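Local coordinates for UDP-N-acetylglucosamine 2-epimerase (Methanocaldococcus jannaschii, PDB 4NES), which probably interconverts UDP-N-acetylglucosamine and UDP-N-acetylmannosamine by reversible epimerisation at C-2 of the sugar, at residues I5-R10 / I32-Q37; E12-S17 / E49-P54; L16-R21 / V172-Q177. All blocks are in the same frame, centred on the assembly; numbering follows the deposited sequence.

Contact 1 of 3, residues I5-R10 / I32-Q37; sequences IILGTR and IIHTNQ. With UDP (uridine-5'-diphosphate), chain C; UD1 (uridine-diphosphate-N-acetylglucosamine), chain B.
The H34 ring lies between two groups in the first beta-alpha-beta unit of a GT-B fold: L7 CD1 sits over the centre of one face, 3.5 Å from the centroid and 2° off the normal, a CH-pi contact, while N36 ND2, bonded to N59 OD1, covers the opposite face nearer the rim; N36 OD1 accepts from N61 N. At the edge CE1 approaches G8 O, and NE2 is hydrogen-bonded to D44. The second flat group, the R10 guanidinium, has UDP C5 over one face and the phosphate oxygen O1A in plane at its edge, where R10 NE and NH2 both bond that oxygen, NH2 at 2.8 Å. Strands 3-7 and 30-34 run parallel, with helix 10-23 between them in sequence. I33 N donates to I5 O at 2.7 Å, and I33 O accepts L7 N. I5, L7, I32 and H34 project on the sheet face under helix 10-23, I6 and I33 on the face under helix 67-85. H34 CG stands anti to the backbone N (chi1 -160°), which lays the ring beneath L7. Past the strand ends the chains line the pocket: T9 CG2 packs 3.6 Å from Q37 CD, side by side, and Q37 OE1 bonds T98. The Q37 amide grips the bound UDP-GlcNAc twice, NE2 donating to UD1 O7' at 3.0 Å and to UD1 O2A at 3.1 Å.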
loop_
_atom_site.group_PDB
_atom_site.type_symbol
_atom_site.label_atom_id
_atom_site.label_comp_id
_atom_site.label_asym_id
_atom_site.label_seq_id
_atom_site.Cartn_x
_atom_site.Cartn_y
_atom_site.Cartn_z
ATOM N N ILE A 5 -18.106 -4.179 6.873
ATOM C CA ILE A 5 -17.823 -4.508 5.481
ATOM C C ILE A 5 -17.698 -3.203 4.721
ATOM O O ILE A 5 -18.584 -2.352 4.803
ATOM C CB ILE A 5 -18.964 -5.306 4.854
ATOM C CG1 ILE A 5 -19.116 -6.654 5.553
ATOM C CG2 ILE A 5 -18.697 -5.517 3.375
ATOM C CD1 ILE A 5 -20.351 -7.433 5.111
ATOM N N ILE A 6 -16.591 -3.022 4.009
ATOM C CA ILE A 6 -16.408 -1.838 3.183
ATOM C C ILE A 6 -16.420 -2.261 1.722
ATOM O O ILE A 6 -15.649 -3.131 1.326
ATOM C CB ILE A 6 -15.074 -1.144 3.507
ATOM C CG1 ILE A 6 -15.022 -0.800 4.994
ATOM C CG2 ILE A 6 -14.878 0.100 2.630
ATOM C CD1 ILE A 6 -13.749 -0.114 5.428
ATOM N N LEU A 7 -17.311 -1.660 0.935
ATOM C CA LEU A 7 -17.427 -1.983 -0.482
ATOM C C LEU A 7 -17.689 -0.727 -1.305
ATOM O O LEU A 7 -18.088 0.312 -0.774
ATOM C CB LEU A 7 -18.540 -3.020 -0.713
ATOM C CG LEU A 7 -19.979 -2.657 -0.313
ATOM C CD1 LEU A 7 -20.672 -1.777 -1.350
ATOM C CD2 LEU A 7 -20.808 -3.910 -0.061
ATOM N N GLY A 8 -17.484 -0.836 -2.611
ATOM C CA GLY A 8 -17.732 0.297 -3.481
ATOM C C GLY A 8 -18.370 0.022 -4.832
ATOM O O GLY A 8 -18.996 0.912 -5.381
ATOM N N THR A 9 -18.196 -1.185 -5.370
ATOM C CA THR A 9 -18.435 -1.431 -6.803
ATOM C C THR A 9 -19.279 -2.671 -7.065
ATOM O O THR A 9 -19.389 -3.552 -6.211
ATOM C CB THR A 9 -17.113 -1.607 -7.590
ATOM O OG1 THR A 9 -16.462 -2.812 -7.164
ATOM C CG2 THR A 9 -16.197 -0.404 -7.402
ATOM N N ARG A 10 -19.847 -2.732 -8.268
ATOM C CA ARG A 10 -20.622 -3.886 -8.729
ATOM C C ARG A 10 -20.058 -5.275 -8.352
ATOM O O ARG A 10 -20.751 -6.052 -7.697
ATOM C CB ARG A 10 -20.878 -3.797 -10.239
ATOM C CG ARG A 10 -21.411 -5.094 -10.833
ATOM C CD ARG A 10 -21.813 -4.902 -12.294
ATOM N NE ARG A 10 -20.665 -4.794 -13.200
ATOM C CZ ARG A 10 -20.761 -4.528 -14.495
ATOM N NH1 ARG A 10 -21.947 -4.293 -15.040
ATOM N NH2 ARG A 10 -19.666 -4.475 -15.243
ATOM N N ILE A 32 -22.540 -2.256 6.762
ATOM C CA ILE A 32 -21.847 -1.985 5.512
ATOM C C ILE A 32 -21.521 -0.505 5.421
ATOM O O ILE A 32 -22.377 0.363 5.663
ATOM C CB ILE A 32 -22.714 -2.367 4.295
ATOM C CG1 ILE A 32 -23.058 -3.859 4.329
ATOM C CG2 ILE A 32 -22.023 -1.980 2.989
ATOM C CD1 ILE A 32 -24.099 -4.265 3.294
ATOM N N ILE A 33 -20.271 -0.229 5.066
ATOM C CA ILE A 33 -19.834 1.098 4.664
ATOM C C ILE A 33 -19.660 1.074 3.147
ATOM O O ILE A 33 -18.842 0.322 2.609
ATOM C CB ILE A 33 -18.488 1.477 5.312
ATOM C CG1 ILE A 33 -18.588 1.475 6.844
ATOM C CG2 ILE A 33 -18.011 2.834 4.788
ATOM C CD1 ILE A 33 -17.229 1.579 7.523
ATOM N N HIS A 34 -20.449 1.888 2.455
ATOM C CA HIS A 34 -20.404 1.966 1.000
ATOM C C HIS A 34 -19.652 3.246 0.616
ATOM O O HIS A 34 -20.036 4.337 1.035
ATOM C CB HIS A 34 -21.844 2.012 0.475
ATOM C CG HIS A 34 -22.009 1.636 -0.967
ATOM N ND1 HIS A 34 -21.034 1.857 -1.926
ATOM C CD2 HIS A 34 -23.051 1.080 -1.624
ATOM C CE1 HIS A 34 -21.467 1.437 -3.097
ATOM N NE2 HIS A 34 -22.695 0.961 -2.945
ATOM N N THR A 35 -18.574 3.128 -0.158
ATOM C CA THR A 35 -17.870 4.326 -0.610
ATOM C C THR A 35 -18.625 5.021 -1.732
ATOM O O THR A 35 -18.333 6.178 -2.064
ATOM C CB THR A 35 -16.468 4.010 -1.140
ATOM O OG1 THR A 35 -16.596 3.100 -2.243
ATOM C CG2 THR A 35 -15.604 3.400 -0.050
ATOM N N ASN A 36 -19.565 4.299 -2.339
ATOM C CA ASN A 36 -20.298 4.783 -3.499
ATOM C C ASN A 36 -19.349 5.124 -4.635
ATOM O O ASN A 36 -19.587 6.070 -5.384
ATOM C CB ASN A 36 -21.203 5.973 -3.147
ATOM C CG ASN A 36 -22.013 5.734 -1.887
ATOM O OD1 ASN A 36 -21.780 6.381 -0.873
ATOM N ND2 ASN A 36 -22.968 4.801 -1.942
ATOM N N GLN A 37 -18.276 4.342 -4.748
ATOM C CA GLN A 37 -17.403 4.405 -5.912
ATOM C C GLN A 37 -18.243 4.211 -7.167
ATOM O O GLN A 37 -18.115 4.957 -8.137
ATOM C CB GLN A 37 -16.294 3.346 -5.832
ATOM C CG GLN A 37 -15.354 3.440 -7.025
ATOM C CD GLN A 37 -14.173 2.481 -6.973
ATOM O OE1 GLN A 37 -13.788 1.972 -5.914
ATOM N NE2 GLN A 37 -13.602 2.222 -8.133
HETATM N N1 UDP C . -22.325 -8.406 -14.210
HETATM C C2 UDP C . -23.637 -8.094 -14.092
HETATM N N3 UDP C . -24.257 -7.418 -15.083
HETATM C C4 UDP C . -23.614 -7.027 -16.206
HETATM C C5 UDP C . -22.255 -7.329 -16.362
HETATM C C6 UDP C . -21.630 -8.024 -15.321
HETATM O O2 UDP C . -24.270 -8.427 -13.087
HETATM O O4 UDP C . -24.299 -6.325 -17.193
HETATM C "C1'" UDP C . -21.581 -9.100 -13.144
HETATM C "C2'" UDP C . -20.959 -10.358 -13.454
HETATM O "O2'" UDP C . -21.909 -11.400 -13.432
HETATM C "C3'" UDP C . -19.901 -10.468 -12.441
HETATM C "C4'" UDP C . -19.555 -9.087 -12.140
HETATM O "O4'" UDP C . -20.470 -8.266 -12.822
HETATM O "O3'" UDP C . -20.303 -11.112 -11.263
HETATM C "C5'" UDP C . -18.194 -8.694 -12.605
HETATM O "O5'" UDP C . -17.946 -7.323 -12.411
HETATM P PA UDP C . -17.020 -6.476 -13.379
HETATM O O1A UDP C . -17.620 -5.092 -13.502
HETATM O O2A UDP C . -16.914 -7.184 -14.713
HETATM O O3A UDP C . -15.614 -6.300 -12.686
HETATM P PB UDP C . -14.383 -7.239 -12.440
HETATM O O1B UDP C . -14.859 -8.635 -12.067
HETATM O O2B UDP C . -13.520 -7.241 -13.676
HETATM O O3B UDP C . -13.684 -6.551 -11.300
HETATM C "C1'" UD1 B . -13.686 -0.160 -11.132
HETATM C "C2'" UD1 B . -12.499 -0.918 -10.620
HETATM C "C3'" UD1 B . -12.297 -2.152 -11.357
HETATM C "C4'" UD1 B . -13.495 -2.999 -11.415
HETATM C "C5'" UD1 B . -14.691 -2.196 -11.862
HETATM C "C6'" UD1 B . -15.960 -2.952 -11.744
HETATM C "C7'" UD1 B . -10.660 0.593 -9.663
HETATM C "C8'" UD1 B . -9.422 1.389 -9.953
HETATM N "N2'" UD1 B . -11.274 -0.092 -10.777
HETATM O "O1'" UD1 B . -13.453 0.207 -12.444
HETATM O "O3'" UD1 B . -11.212 -2.889 -10.765
HETATM O "O4'" UD1 B . -13.303 -4.090 -12.300
HETATM O "O5'" UD1 B . -14.849 -1.031 -11.058
HETATM O "O6'" UD1 B . -16.912 -2.631 -12.689
HETATM O "O7'" UD1 B . -11.125 0.539 -8.522
HETATM N N1 UD1 B . -18.978 5.308 -14.016
HETATM C C2 UD1 B . -20.273 5.622 -14.084
HETATM N N3 UD1 B . -21.119 5.208 -13.143
HETATM C C4 UD1 B . -20.694 4.481 -12.101
HETATM C C5 UD1 B . -19.355 4.134 -12.000
HETATM C C6 UD1 B . -18.491 4.564 -12.995
HETATM O O2 UD1 B . -20.701 6.282 -15.011
HETATM O O4 UD1 B . -21.578 4.068 -11.146
HETATM C C1B UD1 B . -18.025 5.746 -15.063
HETATM C C2B UD1 B . -17.474 7.100 -14.866
HETATM O "O2'" UD1 B . -17.289 7.719 -16.115
HETATM C C3B UD1 B . -16.193 6.849 -14.246
HETATM C C4B UD1 B . -15.750 5.613 -14.939
HETATM O O4B UD1 B . -16.919 4.845 -15.153
HETATM O O3B UD1 B . -15.266 7.900 -14.365
HETATM C C5B UD1 B . -14.780 4.819 -14.140
HETATM O O5B UD1 B . -15.185 4.524 -12.827
HETATM P PA UD1 B . -14.174 3.930 -11.810
HETATM O O1A UD1 B . -13.046 4.898 -11.632
HETATM O O2A UD1 B . -14.894 3.651 -10.531
HETATM O O3A UD1 B . -13.542 2.639 -12.428
HETATM P PB UD1 B . -14.239 1.389 -13.131
HETATM O O1B UD1 B . -13.844 1.404 -14.572
HETATM O O2B UD1 B . -15.712 1.346 -12.830
#

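Contact 2 of 3, residues E12-S17 / E49-P54; sequences EIIKLS and EELNLP. With UDP (uridine-5'-diphosphate), chain C.
I14 meets L51 and the nucleotide along one branch, CG1 passing the leucine and the CD1 tip touching the ribose, on helix 10-23, the first helix of the Rossmann-like N-terminal domain of the GT-B fold. From I14 CB, CG1 stands anti to the carbonyl carbon (chi1 -66°) and passes obliquely by L51 CD1 at 4.2 Å; the other branch, CG2, faces the ribose hydroxyl O3' of UDP more loosely. The tip, I14 CD1, reaches 3.5 Å from UDP O3' and comes nearly as close to UDP C1', putting an apolar methyl against the sugar of the bound UDP. With an alanine at I14 the CG1, CG2 and CD1 carbons are gone, and a gap is likely to open beside the UDP ribose, with L51 CD1 losing part of its packing.

The opposing leucines come from the end of helix 45-50, where N52 adopts positive phi in a Schellman motif. That reversal separates L51 from L53, and both side chains still project toward helix 10-23. L51 CD1 lies 3.9 Å from S17 CB, so it sits across one turn of the helix, between I14 and S17. L53 CD1 meets I13 CG2 at 3.5 Å, the two side chains crossing, while its other methyl, L53 CD2, rests 4.0 Å from S17 CB. F47 and F48 of helix 45-50 extend the apolar cover over I13. The one polar end in this patch turns back into its own helix: S17 OG donates to I14 O at 2.7 Å, tilted 19° from the carbonyl plane, and the same oxygen also takes S17 N.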
loop_
_atom_site.group_PDB
_atom_site.type_symbol
_atom_site.label_atom_id
_atom_site.label_comp_id
_atom_site.label_asym_id
_atom_site.label_seq_id
_atom_site.Cartn_x
_atom_site.Cartn_y
_atom_site.Cartn_z
ATOM N N GLU A 12 -17.856 -6.227 -6.172
ATOM C CA GLU A 12 -17.744 -6.398 -4.726
ATOM C C GLU A 12 -19.085 -6.744 -4.117
ATOM O O GLU A 12 -19.164 -7.584 -3.217
ATOM C CB GLU A 12 -17.224 -5.122 -4.063
ATOM C CG GLU A 12 -15.802 -4.719 -4.443
ATOM C CD GLU A 12 -15.497 -3.320 -3.958
ATOM O OE1 GLU A 12 -15.391 -2.397 -4.796
ATOM O OE2 GLU A 12 -15.382 -3.135 -2.731
ATOM N N ILE A 13 -20.144 -6.085 -4.582
ATOM C CA ILE A 13 -21.463 -6.313 -4.006
ATOM C C ILE A 13 -21.857 -7.772 -4.240
ATOM O O ILE A 13 -22.331 -8.473 -3.331
ATOM C CB ILE A 13 -22.511 -5.360 -4.617
ATOM C CG1 ILE A 13 -22.146 -3.905 -4.313
ATOM C CG2 ILE A 13 -23.895 -5.679 -4.085
ATOM C CD1 ILE A 13 -22.825 -2.893 -5.230
ATOM N N ILE A 14 -21.624 -8.244 -5.455
ATOM C CA ILE A 14 -21.975 -9.613 -5.818
ATOM C C ILE A 14 -21.152 -10.609 -4.994
ATOM O O ILE A 14 -21.708 -11.546 -4.404
ATOM C CB ILE A 14 -21.771 -9.826 -7.337
ATOM C CG1 ILE A 14 -22.767 -8.968 -8.131
ATOM C CG2 ILE A 14 -21.870 -11.304 -7.697
ATOM C CD1 ILE A 14 -22.407 -8.829 -9.587
ATOM N N LYS A 15 -19.842 -10.396 -4.917
ATOM C CA LYS A 15 -18.974 -11.344 -4.230
ATOM C C LYS A 15 -19.061 -11.292 -2.707
ATOM O O LYS A 15 -18.679 -12.245 -2.028
ATOM C CB LYS A 15 -17.526 -11.202 -4.725
ATOM C CG LYS A 15 -17.337 -11.899 -6.056
ATOM C CD LYS A 15 -15.978 -11.611 -6.686
ATOM C CE LYS A 15 -15.708 -12.537 -7.867
ATOM N NZ LYS A 15 -14.428 -12.198 -8.580
ATOM N N LEU A 16 -19.567 -10.189 -2.167
ATOM C CA LEU A 16 -19.810 -10.098 -0.726
ATOM C C LEU A 16 -21.183 -10.623 -0.340
ATOM O O LEU A 16 -21.420 -10.916 0.834
ATOM C CB LEU A 16 -19.656 -8.659 -0.218
ATOM C CG LEU A 16 -18.198 -8.213 -0.110
ATOM C CD1 LEU A 16 -18.116 -6.689 -0.083
ATOM C CD2 LEU A 16 -17.528 -8.842 1.125
ATOM N N SER A 17 -22.090 -10.755 -1.302
ATOM C CA SER A 17 -23.437 -11.242 -0.986
ATOM C C SER A 17 -23.487 -12.584 -0.221
ATOM O O SER A 17 -24.292 -12.720 0.710
ATOM C CB SER A 17 -24.380 -11.211 -2.211
ATOM O OG SER A 17 -24.089 -12.195 -3.192
ATOM N N GLU A 49 -30.887 -4.674 -4.556
ATOM C CA GLU A 49 -32.256 -5.159 -4.701
ATOM C C GLU A 49 -32.329 -6.648 -5.048
ATOM O O GLU A 49 -33.000 -7.423 -4.362
ATOM C CB GLU A 49 -33.008 -4.341 -5.754
ATOM C CG GLU A 49 -34.450 -4.788 -5.972
ATOM C CD GLU A 49 -35.303 -4.613 -4.733
ATOM O OE1 GLU A 49 -34.959 -3.765 -3.882
ATOM O OE2 GLU A 49 -36.327 -5.323 -4.603
ATOM N N GLU A 50 -31.660 -7.052 -6.122
ATOM C CA GLU A 50 -31.792 -8.428 -6.584
ATOM C C GLU A 50 -31.190 -9.424 -5.602
ATOM O O GLU A 50 -31.647 -10.558 -5.512
ATOM C CB GLU A 50 -31.160 -8.612 -7.972
ATOM C CG GLU A 50 -31.890 -7.888 -9.098
ATOM C CD GLU A 50 -31.404 -8.289 -10.484
ATOM O OE1 GLU A 50 -30.391 -9.004 -10.593
ATOM O OE2 GLU A 50 -32.055 -7.884 -11.470
ATOM N N LEU A 51 -30.167 -8.994 -4.868
ATOM C CA LEU A 51 -29.477 -9.881 -3.940
ATOM C C LEU A 51 -30.009 -9.753 -2.517
ATOM O O LEU A 51 -29.464 -10.367 -1.598
ATOM C CB LEU A 51 -27.962 -9.651 -3.984
ATOM C CG LEU A 51 -27.366 -9.945 -5.368
ATOM C CD1 LEU A 51 -25.910 -9.536 -5.442
ATOM C CD2 LEU A 51 -27.510 -11.417 -5.704
ATOM N N ASN A 52 -31.068 -8.960 -2.354
ATOM C CA ASN A 52 -31.770 -8.854 -1.069
ATOM C C ASN A 52 -30.810 -8.433 0.049
ATOM O O ASN A 52 -30.744 -9.053 1.118
ATOM C CB ASN A 52 -32.469 -10.186 -0.756
ATOM C CG ASN A 52 -33.471 -10.081 0.369
ATOM O OD1 ASN A 52 -34.118 -9.049 0.560
ATOM N ND2 ASN A 52 -33.618 -11.167 1.114
ATOM N N LEU A 53 -30.054 -7.368 -0.210
ATOM C CA LEU A 53 -29.039 -6.884 0.721
ATOM C C LEU A 53 -29.548 -5.677 1.494
ATOM O O LEU A 53 -30.325 -4.880 0.964
ATOM C CB LEU A 53 -27.757 -6.505 -0.030
ATOM C CG LEU A 53 -27.123 -7.621 -0.858
ATOM C CD1 LEU A 53 -25.885 -7.103 -1.558
ATOM C CD2 LEU A 53 -26.786 -8.846 -0.018
ATOM N N PRO A 54 -29.101 -5.528 2.751
ATOM C CA PRO A 54 -29.558 -4.387 3.544
ATOM C C PRO A 54 -28.916 -3.083 3.090
ATOM O O PRO A 54 -27.836 -3.087 2.484
ATOM C CB PRO A 54 -29.076 -4.731 4.958
ATOM C CG PRO A 54 -27.886 -5.601 4.742
ATOM C CD PRO A 54 -28.214 -6.418 3.519
HETATM N N1 UDP C . -22.325 -8.406 -14.210
HETATM C C2 UDP C . -23.637 -8.094 -14.092
HETATM N N3 UDP C . -24.257 -7.418 -15.083
HETATM C C4 UDP C . -23.614 -7.027 -16.206
HETATM C C5 UDP C . -22.255 -7.329 -16.362
HETATM C C6 UDP C . -21.630 -8.024 -15.321
HETATM O O2 UDP C . -24.270 -8.427 -13.087
HETATM O O4 UDP C . -24.299 -6.325 -17.193
HETATM C "C1'" UDP C . -21.581 -9.100 -13.144
HETATM C "C2'" UDP C . -20.959 -10.358 -13.454
HETATM O "O2'" UDP C . -21.909 -11.400 -13.432
HETATM C "C3'" UDP C . -19.901 -10.468 -12.441
HETATM C "C4'" UDP C . -19.555 -9.087 -12.140
HETATM O "O4'" UDP C . -20.470 -8.266 -12.822
HETATM O "O3'" UDP C . -20.303 -11.112 -11.263
HETATM C "C5'" UDP C . -18.194 -8.694 -12.605
HETATM O "O5'" UDP C . -17.946 -7.323 -12.411
HETATM P PA UDP C . -17.020 -6.476 -13.379
HETATM O O1A UDP C . -17.620 -5.092 -13.502
HETATM O O2A UDP C . -16.914 -7.184 -14.713
HETATM O O3A UDP C . -15.614 -6.300 -12.686
HETATM P PB UDP C . -14.383 -7.239 -12.440
HETATM O O1B UDP C . -14.859 -8.635 -12.067
HETATM O O2B UDP C . -13.520 -7.241 -13.676
HETATM O O3B UDP C . -13.684 -6.551 -11.300
#

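Contact 3 of 3, residues L16-R21 / V172-Q177; sequences LSPIIR and VDATLQ
P18 slants across D173 and lies at about a right angle to Q177. The ring's CG and CB both come within 3.5 Å of D173 CB, and P18 CG reaches A174 CB at 4.1 Å. D173 OD1 and OD2 accept from S353 N and G354 N, and OD2 as well as CB touches P18 CB. Q177 has CG between its backbone N and carbonyl carbon (chi1 56°) and then runs extended, carrying its amide across the proline, with NE2 3.9 Å from P18 CA. The axes of segments 16-21 and 172-177 are 8.7 Å apart at closest and 79° apart in direction. Helix 10-23 belongs to the N-terminal Rossmann-like domain of the GT-B fold; helix 170-183, which follows the last strand of that domain's sheet, also packs V172 and T175 on helix 289-298 of the second domain. Helix 10-23 is kinked where the nitrogens of P18 and I19 lack bonds to the preceding turn. The R21 guanidinium and Q177 amide planes are 29° apart. R21 NH1 bonds L51 O, and NH2 bonds N52 O and E24. One water joins R21 to Q177: it lies in the guanidinium plane, accepts from R21 NH1 at 3.0 Å and donates to Q177 OE1 at 2.8 Å.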
loop_
_atom_site.group_PDB
_atom_site.type_symbol
_atom_site.label_atom_id
_atom_site.label_comp_id
_atom_site.label_asym_id
_atom_site.label_seq_id
_atom_site.Cartn_x
_atom_site.Cartn_y
_atom_site.Cartn_z
ATOM N N LEU A 16 -19.567 -10.189 -2.167
ATOM C CA LEU A 16 -19.810 -10.098 -0.726
ATOM C C LEU A 16 -21.183 -10.623 -0.340
ATOM O O LEU A 16 -21.420 -10.916 0.834
ATOM C CB LEU A 16 -19.656 -8.659 -0.218
ATOM C CG LEU A 16 -18.198 -8.213 -0.110
ATOM C CD1 LEU A 16 -18.116 -6.689 -0.083
ATOM C CD2 LEU A 16 -17.528 -8.842 1.125
ATOM N N SER A 17 -22.090 -10.755 -1.302
ATOM C CA SER A 17 -23.437 -11.242 -0.986
ATOM C C SER A 17 -23.487 -12.584 -0.221
ATOM O O SER A 17 -24.292 -12.720 0.710
ATOM C CB SER A 17 -24.380 -11.211 -2.211
ATOM O OG SER A 17 -24.089 -12.195 -3.192
ATOM N N PRO A 18 -22.620 -13.560 -0.567
ATOM C CA PRO A 18 -22.660 -14.795 0.229
ATOM C C PRO A 18 -22.147 -14.611 1.653
ATOM O O PRO A 18 -22.566 -15.360 2.555
ATOM C CB PRO A 18 -21.742 -15.744 -0.542
ATOM C CG PRO A 18 -21.749 -15.209 -1.964
ATOM C CD PRO A 18 -21.803 -13.724 -1.788
ATOM N N ILE A 19 -21.245 -13.656 1.861
ATOM C CA ILE A 19 -20.775 -13.347 3.211
ATOM C C ILE A 19 -21.881 -12.684 4.025
ATOM O O ILE A 19 -22.121 -13.036 5.197
ATOM C CB ILE A 19 -19.503 -12.483 3.158
ATOM C CG1 ILE A 19 -18.347 -13.358 2.679
ATOM C CG2 ILE A 19 -19.201 -11.883 4.524
ATOM C CD1 ILE A 19 -17.137 -12.578 2.221
ATOM N N ILE A 20 -22.594 -11.759 3.394
ATOM C CA ILE A 20 -23.763 -11.149 4.011
ATOM C C ILE A 20 -24.825 -12.199 4.351
ATOM O O ILE A 20 -25.375 -12.176 5.465
ATOM C CB ILE A 20 -24.328 -10.024 3.117
ATOM C CG1 ILE A 20 -23.320 -8.867 3.079
ATOM C CG2 ILE A 20 -25.715 -9.571 3.595
ATOM C CD1 ILE A 20 -23.537 -7.859 1.967
ATOM N N ARG A 21 -25.095 -13.137 3.440
ATOM C CA ARG A 21 -26.063 -14.216 3.714
ATOM C C ARG A 21 -25.657 -14.998 4.965
ATOM O O ARG A 21 -26.492 -15.327 5.833
ATOM C CB ARG A 21 -26.158 -15.176 2.523
ATOM C CG ARG A 21 -26.937 -14.666 1.307
ATOM C CD ARG A 21 -28.445 -14.631 1.554
ATOM N NE ARG A 21 -28.861 -13.383 2.186
ATOM C CZ ARG A 21 -29.100 -12.254 1.523
ATOM N NH1 ARG A 21 -28.974 -12.212 0.202
ATOM N NH2 ARG A 21 -29.465 -11.165 2.179
ATOM N N VAL A 172 -18.595 -18.678 -6.568
ATOM C CA VAL A 172 -19.284 -19.958 -6.724
ATOM C C VAL A 172 -20.586 -19.951 -5.929
ATOM O O VAL A 172 -21.635 -20.304 -6.466
ATOM C CB VAL A 172 -18.418 -21.166 -6.301
ATOM C CG1 VAL A 172 -19.178 -22.479 -6.538
ATOM C CG2 VAL A 172 -17.124 -21.178 -7.069
ATOM N N ASP A 173 -20.520 -19.550 -4.658
ATOM C CA ASP A 173 -21.727 -19.417 -3.838
ATOM C C ASP A 173 -22.762 -18.557 -4.555
ATOM O O ASP A 173 -23.935 -18.911 -4.633
ATOM C CB ASP A 173 -21.468 -18.677 -2.514
ATOM C CG ASP A 173 -20.297 -19.212 -1.699
ATOM O OD1 ASP A 173 -19.320 -19.758 -2.240
ATOM O OD2 ASP A 173 -20.340 -18.999 -0.465
ATOM N N ALA A 174 -22.333 -17.395 -5.042
ATOM C CA ALA A 174 -23.253 -16.435 -5.644
ATOM C C ALA A 174 -23.910 -16.998 -6.903
ATOM O O ALA A 174 -25.131 -16.884 -7.095
ATOM C CB ALA A 174 -22.539 -15.135 -5.956
ATOM N N THR A 175 -23.105 -17.625 -7.749
ATOM C CA THR A 175 -23.613 -18.167 -8.999
ATOM C C THR A 175 -24.553 -19.327 -8.670
ATOM O O THR A 175 -25.586 -19.506 -9.326
ATOM C CB THR A 175 -22.452 -18.592 -9.939
ATOM O OG1 THR A 175 -21.503 -17.523 -10.046
ATOM C CG2 THR A 175 -22.968 -18.915 -11.320
ATOM N N LEU A 176 -24.223 -20.074 -7.616
ATOM C CA LEU A 176 -25.024 -21.204 -7.145
ATOM C C LEU A 176 -26.257 -20.817 -6.313
ATOM O O LEU A 176 -27.225 -21.586 -6.268
ATOM C CB LEU A 176 -24.151 -22.177 -6.345
ATOM C CG LEU A 176 -23.514 -23.373 -7.059
ATOM C CD1 LEU A 176 -24.512 -24.530 -7.117
ATOM C CD2 LEU A 176 -23.021 -23.015 -8.455
ATOM N N GLN A 177 -26.230 -19.664 -5.642
ATOM C CA GLN A 177 -27.410 -19.188 -4.904
ATOM C C GLN A 177 -28.433 -18.547 -5.863
ATOM O O GLN A 177 -29.640 -18.618 -5.620
ATOM C CB GLN A 177 -27.060 -18.296 -3.657
ATOM C CG GLN A 177 -26.180 -17.007 -3.859
ATOM C CD GLN A 177 -25.727 -16.254 -2.547
ATOM O OE1 GLN A 177 -25.700 -15.012 -2.508
ATOM N NE2 GLN A 177 -25.349 -17.004 -1.519
HETATM O O HOH W 1 -28.275 -14.116 -1.948
#

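From the N terminus, strand 3-7 leads into helix 10-23 and then strand 30-34, and contact 1 closes this short crossover by pairing the two strands. Contacts 2 and 3 both start on helix 10-23, sharing L16 and S17, and each crosses contact 1 because that helix lies between the two segments of contact 1. Contact 2 closes a loop to the end of helix 45-50; contact 3 reaches past the rest of the N-terminal sheet to helix 170-183. R21 of contact 3 also bonds the carbonyls of L51 and N52 in contact 2. L16 packs on I5 and L7, tying the helix to the sheet, while contacts 1 and 2 both border UDP.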